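Local coordinates for pectate lyase (PDB 1GXM), which cleaves polygalacturonic acid by an anti-beta-elimination mechanism, this chain being the family 10 catalytic module of a longer protein, at residues Asp38-Tyr43 / Val81-Val86; Trp245-Arg250 / Gly273-Tyr278. One frame throughout, in Å; residues are numbered along the deposited sequence.

In the fold
Contact 1 joins helix 37-42 to helix 77-90. Contact 2 joins the end of helix 233-246 to strand 274-278. They come in series along the chain, so contact 1 is complete long before contact 2 begins. Their centres are about 39 Å apart, on opposite sides of the chain's centre. Their nearest atoms are about 23 Å apart, and they have no helix or strand in common. Contact 1 is an apolar helix-to-helix seam. Contact 2 ties a helix end to a short antiparallel sheet by one direct hydrogen bond, a water bridge and aromatic packing. The two lie in separate parts of a six-hairpin clan catalytic module with more helix than strand, their centres about 21 and 20 Å from its centre.

Contact 1. Residues Asp38-Tyr43 / Val81-Val86; sequences DVVLSY and VFLAEV
The helices carrying V40-L41 and F82-L83 approach to 10.6 Å between the axes of the short segments, and their N-to-C directions differ by 131°. L41 and L83 are the closest pair of residues by backbone. No polar pair crosses: two helices far from parallel pack through apolar side chains. The CD1 methyl of L83 reaches the backbone of helix 37-42, 4.1 Å from L41 CA. L83 CD1 is also 4.3 Å from V40 CG1 and from L41 CD1, so one methyl meets both residues. V40 turns its other branch to F82, with CG2 3.8 Å from CE2 and oblique to the ring. With CG anti to the backbone N (chi1 170°), the F82 ring extends toward V40. V86 CG2, one turn on, packs over a face of the F82 ring, offset toward its rim, so the phenyl is held from its own helix too. W32 meets F82 edge-to-face. L83 also touches A37, in the first turn of helix 37-42. L41 packs on K94, Y95 and A98, and D38 OD1 forms a salt bridge with K94 and a hydrogen bond with Y95. Helix 37-42 is thus held against both helix 77-90 and helix 93-109.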
loop_
_atom_site.group_PDB
_atom_site.type_symbol
_atom_site.label_atom_id
_atom_site.label_comp_id
_atom_site.label_asym_id
_atom_site.label_seq_id
_atom_site.Cartn_x
_atom_site.Cartn_y
_atom_site.Cartn_z
ATOM N N ASP A 38 5.480 -11.422 22.208
ATOM C CA ASP A 38 6.768 -12.118 22.222
ATOM C C ASP A 38 6.903 -13.023 21.011
ATOM O O ASP A 38 7.990 -13.157 20.456
ATOM C CB ASP A 38 6.928 -12.949 23.498
ATOM C CG ASP A 38 7.310 -12.122 24.688
ATOM O OD1 ASP A 38 7.541 -10.913 24.525
ATOM O OD2 ASP A 38 7.429 -12.628 25.824
ATOM N N VAL A 39 5.810 -13.654 20.616
ATOM C CA VAL A 39 5.814 -14.471 19.410
ATOM C C VAL A 39 6.158 -13.591 18.212
ATOM O O VAL A 39 7.093 -13.882 17.477
ATOM C CB VAL A 39 4.478 -15.197 19.182
ATOM C CG1 VAL A 39 4.448 -15.922 17.832
ATOM C CG2 VAL A 39 4.253 -16.189 20.288
ATOM N N VAL A 40 5.434 -12.497 18.044
ATOM C CA VAL A 40 5.727 -11.584 16.937
ATOM C C VAL A 40 7.169 -11.137 16.964
ATOM O O VAL A 40 7.867 -11.175 15.966
ATOM C CB VAL A 40 4.781 -10.371 16.962
ATOM C CG1 VAL A 40 5.172 -9.354 15.915
ATOM C CG2 VAL A 40 3.382 -10.844 16.746
ATOM N N LEU A 41 7.621 -10.723 18.132
ATOM C CA LEU A 41 8.971 -10.233 18.296
ATOM C C LEU A 41 9.990 -11.280 17.818
ATOM O O LEU A 41 10.999 -10.969 17.187
ATOM C CB LEU A 41 9.215 -9.902 19.768
ATOM C CG LEU A 41 10.617 -9.473 20.152
ATOM C CD1 LEU A 41 11.093 -8.226 19.396
ATOM C CD2 LEU A 41 10.638 -9.223 21.646
ATOM N N SER A 42 9.704 -12.530 18.149
ATOM C CA SER A 42 10.644 -13.621 17.953
ATOM C C SER A 42 10.852 -13.997 16.490
ATOM O O SER A 42 11.793 -14.720 16.202
ATOM C CB SER A 42 10.206 -14.854 18.732
ATOM O OG SER A 42 9.094 -15.464 18.137
ATOM N N TYR A 43 10.017 -13.487 15.586
ATOM C CA TYR A 43 10.204 -13.731 14.153
ATOM C C TYR A 43 10.861 -12.582 13.411
ATOM O O TYR A 43 11.102 -12.681 12.226
ATOM C CB TYR A 43 8.867 -14.077 13.483
ATOM C CG TYR A 43 8.432 -15.451 13.865
ATOM C CD1 TYR A 43 8.897 -16.557 13.168
ATOM C CD2 TYR A 43 7.626 -15.657 14.962
ATOM C CE1 TYR A 43 8.540 -17.840 13.541
ATOM C CE2 TYR A 43 7.273 -16.939 15.351
ATOM C CZ TYR A 43 7.746 -18.028 14.641
ATOM O OH TYR A 43 7.413 -19.315 15.027
ATOM N N VAL A 81 4.055 -1.594 13.991
ATOM C CA VAL A 81 3.063 -0.708 14.572
ATOM C C VAL A 81 2.541 -1.372 15.842
ATOM O O VAL A 81 2.422 -0.750 16.897
ATOM C CB VAL A 81 1.926 -0.413 13.580
ATOM C CG1 VAL A 81 0.764 0.285 14.269
ATOM C CG2 VAL A 81 2.448 0.439 12.427
ATOM N N PHE A 82 2.225 -2.655 15.732
ATOM C CA PHE A 82 1.790 -3.451 16.860
ATOM C C PHE A 82 2.777 -3.413 18.011
ATOM O O PHE A 82 2.405 -3.123 19.154
ATOM C CB PHE A 82 1.553 -4.873 16.366
ATOM C CG PHE A 82 1.339 -5.862 17.458
ATOM C CD1 PHE A 82 0.204 -5.807 18.254
ATOM C CD2 PHE A 82 2.275 -6.849 17.685
ATOM C CE1 PHE A 82 0.023 -6.744 19.266
ATOM C CE2 PHE A 82 2.102 -7.776 18.667
ATOM C CZ PHE A 82 0.975 -7.736 19.455
ATOM N N LEU A 83 4.048 -3.642 17.738
ATOM C CA LEU A 83 5.015 -3.687 18.832
ATOM C C LEU A 83 5.276 -2.293 19.383
ATOM O O LEU A 83 5.622 -2.141 20.545
ATOM C CB LEU A 83 6.317 -4.352 18.399
ATOM C CG LEU A 83 6.229 -5.845 18.107
ATOM C CD1 LEU A 83 7.578 -6.376 17.782
ATOM C CD2 LEU A 83 5.614 -6.588 19.262
ATOM N N ALA A 84 5.088 -1.257 18.578
ATOM C CA ALA A 84 5.219 0.100 19.089
ATOM C C ALA A 84 4.132 0.366 20.105
ATOM O O ALA A 84 4.364 1.023 21.127
ATOM C CB ALA A 84 5.171 1.121 17.957
ATOM N N GLU A 85 2.935 -0.122 19.809
ATOM C CA GLU A 85 1.800 0.011 20.712
ATOM C C GLU A 85 2.063 -0.789 21.981
ATOM O O GLU A 85 1.817 -0.322 23.066
ATOM C CB GLU A 85 0.512 -0.446 20.041
ATOM C CG GLU A 85 -0.710 -0.409 20.944
ATOM C CD GLU A 85 -1.167 0.991 21.313
ATOM O OE1 GLU A 85 -0.787 1.959 20.644
ATOM O OE2 GLU A 85 -1.945 1.137 22.295
ATOM N N VAL A 86 2.589 -1.994 21.844
ATOM C CA VAL A 86 2.939 -2.795 23.011
ATOM C C VAL A 86 3.967 -2.080 23.862
ATOM O O VAL A 86 3.848 -2.080 25.089
ATOM C CB VAL A 86 3.456 -4.191 22.596
ATOM C CG1 VAL A 86 4.026 -4.933 23.797
ATOM C CG2 VAL A 86 2.362 -4.990 21.963
#

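Contact 2. Residues Trp245-Arg250 / Gly273-Tyr278; sequences WFNSPR and GSKMWY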
loop_
_atom_site.group_PDB
_atom_site.type_symbol
_atom_site.label_atom_id
_atom_site.label_comp_id
_atom_site.label_asym_id
_atom_site.label_seq_id
_atom_site.Cartn_x
_atom_site.Cartn_y
_atom_site.Cartn_z
ATOM N N TRP A 245 -9.603 10.628 -11.334
ATOM C CA TRP A 245 -9.507 9.413 -12.120
ATOM C C TRP A 245 -10.435 8.357 -11.558
ATOM O O TRP A 245 -11.171 7.733 -12.300
ATOM C CB TRP A 245 -8.058 8.936 -12.184
ATOM C CG TRP A 245 -7.863 7.683 -12.951
ATOM C CD1 TRP A 245 -7.662 7.558 -14.280
ATOM C CD2 TRP A 245 -7.875 6.365 -12.415
ATOM N NE1 TRP A 245 -7.549 6.233 -14.618
ATOM C CE2 TRP A 245 -7.649 5.478 -13.480
ATOM C CE3 TRP A 245 -8.017 5.847 -11.127
ATOM C CZ2 TRP A 245 -7.580 4.112 -13.308
ATOM C CZ3 TRP A 245 -7.949 4.487 -10.957
ATOM C CH2 TRP A 245 -7.730 3.638 -12.035
ATOM N N PHE A 246 -10.425 8.170 -10.256
ATOM C CA PHE A 246 -11.286 7.169 -9.643
ATOM C C PHE A 246 -12.746 7.510 -9.874
ATOM O O PHE A 246 -13.585 6.632 -10.059
ATOM C CB PHE A 246 -11.023 7.061 -8.153
ATOM C CG PHE A 246 -10.015 6.020 -7.809
ATOM C CD1 PHE A 246 -10.371 4.691 -7.846
ATOM C CD2 PHE A 246 -8.712 6.352 -7.482
ATOM C CE1 PHE A 246 -9.468 3.715 -7.567
ATOM C CE2 PHE A 246 -7.812 5.373 -7.179
ATOM C CZ PHE A 246 -8.175 4.057 -7.233
ATOM N N ASN A 247 -13.035 8.806 -9.859
ATOM C CA ASN A 247 -14.397 9.310 -9.947
ATOM C C ASN A 247 -14.849 9.597 -11.354
ATOM O O ASN A 247 -15.872 10.249 -11.538
ATOM C CB ASN A 247 -14.541 10.563 -9.089
ATOM C CG ASN A 247 -15.964 10.929 -8.835
ATOM O OD1 ASN A 247 -16.777 10.082 -8.533
ATOM N ND2 ASN A 247 -16.261 12.214 -8.939
ATOM N N SER A 248 -14.107 9.124 -12.346
ATOM C CA SER A 248 -14.437 9.383 -13.733
ATOM C C SER A 248 -15.205 8.221 -14.315
ATOM O O SER A 248 -14.869 7.071 -14.084
ATOM C CB SER A 248 -13.176 9.540 -14.561
ATOM O OG SER A 248 -13.477 9.653 -15.940
ATOM N N PRO A 249 -16.216 8.516 -15.114
ATOM C CA PRO A 249 -16.970 7.454 -15.769
ATOM C C PRO A 249 -16.148 6.758 -16.855
ATOM O O PRO A 249 -16.566 5.722 -17.358
ATOM C CB PRO A 249 -18.170 8.200 -16.383
ATOM C CG PRO A 249 -17.888 9.569 -16.331
ATOM C CD PRO A 249 -16.739 9.849 -15.427
ATOM N N ARG A 250 -14.997 7.311 -17.204
ATOM C CA ARG A 250 -14.092 6.590 -18.096
ATOM C C ARG A 250 -13.251 5.570 -17.314
ATOM O O ARG A 250 -12.490 4.814 -17.902
ATOM C CB ARG A 250 -13.192 7.525 -18.878
ATOM C CG ARG A 250 -12.189 8.219 -18.059
ATOM C CD ARG A 250 -11.563 9.450 -18.709
ATOM N NE ARG A 250 -10.377 9.871 -17.965
ATOM C CZ ARG A 250 -9.172 9.307 -18.072
ATOM N NH1 ARG A 250 -8.973 8.306 -18.921
ATOM N NH2 ARG A 250 -8.161 9.771 -17.339
ATOM N N GLY A 273 -27.238 1.227 -10.098
ATOM C CA GLY A 273 -26.741 2.346 -9.317
ATOM C C GLY A 273 -25.439 2.079 -8.597
ATOM O O GLY A 273 -25.099 2.811 -7.663
ATOM N N SER A 274 -24.746 1.017 -9.000
ATOM C CA SER A 274 -23.458 0.614 -8.435
ATOM C C SER A 274 -22.373 1.037 -9.407
ATOM O O SER A 274 -22.612 1.241 -10.578
ATOM C CB SER A 274 -23.433 -0.906 -8.245
ATOM O OG SER A 274 -22.124 -1.411 -7.973
ATOM N N LYS A 275 -21.166 1.190 -8.891
ATOM C CA LYS A 275 -19.991 1.421 -9.715
ATOM C C LYS A 275 -18.953 0.386 -9.349
ATOM O O LYS A 275 -18.745 0.090 -8.176
ATOM C CB LYS A 275 -19.458 2.807 -9.435
ATOM C CG LYS A 275 -20.383 3.922 -9.919
ATOM C CD LYS A 275 -19.874 5.294 -9.457
ATOM C CE LYS A 275 -20.806 6.388 -9.894
ATOM N NZ LYS A 275 -20.376 7.727 -9.422
ATOM N N MET A 276 -18.297 -0.135 -10.363
ATOM C CA MET A 276 -17.225 -1.107 -10.213
ATOM C C MET A 276 -15.954 -0.490 -10.759
ATOM O O MET A 276 -15.958 0.235 -11.748
ATOM C CB MET A 276 -17.530 -2.390 -10.981
ATOM C CG MET A 276 -16.607 -3.528 -10.645
ATOM S SD MET A 276 -16.715 -4.878 -11.807
ATOM C CE MET A 276 -15.597 -4.262 -13.096
ATOM N N TRP A 277 -14.853 -0.841 -10.127
ATOM C CA TRP A 277 -13.541 -0.505 -10.646
ATOM C C TRP A 277 -12.831 -1.774 -11.029
ATOM O O TRP A 277 -12.982 -2.810 -10.392
ATOM C CB TRP A 277 -12.711 0.268 -9.600
ATOM C CG TRP A 277 -13.212 1.655 -9.418
ATOM C CD1 TRP A 277 -12.749 2.776 -10.025
ATOM C CD2 TRP A 277 -14.338 2.064 -8.620
ATOM N NE1 TRP A 277 -13.496 3.863 -9.648
ATOM C CE2 TRP A 277 -14.468 3.454 -8.773
ATOM C CE3 TRP A 277 -15.209 1.408 -7.752
ATOM C CZ2 TRP A 277 -15.441 4.188 -8.130
ATOM C CZ3 TRP A 277 -16.168 2.145 -7.100
ATOM C CH2 TRP A 277 -16.278 3.522 -7.294
ATOM N N TYR A 278 -12.051 -1.695 -12.096
ATOM C CA TYR A 278 -11.185 -2.782 -12.467
ATOM C C TYR A 278 -9.908 -2.773 -11.645
ATOM O O TYR A 278 -9.430 -1.728 -11.203
ATOM C CB TYR A 278 -10.828 -2.711 -13.941
ATOM C CG TYR A 278 -12.003 -2.967 -14.846
ATOM C CD1 TYR A 278 -12.843 -1.941 -15.242
ATOM C CD2 TYR A 278 -12.281 -4.241 -15.296
ATOM C CE1 TYR A 278 -13.922 -2.192 -16.070
ATOM C CE2 TYR A 278 -13.363 -4.500 -16.112
ATOM C CZ TYR A 278 -14.167 -3.473 -16.502
ATOM O OH TYR A 278 -15.237 -3.750 -17.320
HETATM O O HOH W 1 -17.748 7.591 -8.473
#
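K275 is the first residue of strand 274-278 to approach N247. Its CB already points toward the 245-250 segment, and the rest of the chain is fully extended. K275 NZ does not bond to N247 OD1 directly, as they are 4.4 Å apart. One water joins them, donating to N247 OD1 at 2.7 Å and accepting from K275 NZ at 2.8 Å. M276, next along, sends its side chain to Y258 instead.

W277 carries the contact. Its CG lies anti to the carbonyl carbon (chi1 -72°), and the indole reaches toward the helix end. W277 NE1 donates to F246 O at 2.8 Å, with an N-H...O angle of 158°. The bond falls on a lone pair in the carbonyl plane, and the oxygen lies in the indole plane. The F246 ring also touches the indole, with F246 CD1 3.8 Å from W277 CD1. The planes of the F246 ring and the five-membered ring are oblique, at 54°. W245 CZ3 sits over the centre of a face of the F246 ring, 3.6 Å above the plane. I323 of helix 318-329 touches both N247 and W277.

F246 is the last residue of helix 233-246. The indole N-H therefore binds a carbonyl at the helix C-terminus, where main-chain donors run out. A partly positive N-H there would probably suit the negative end of the helix dipole.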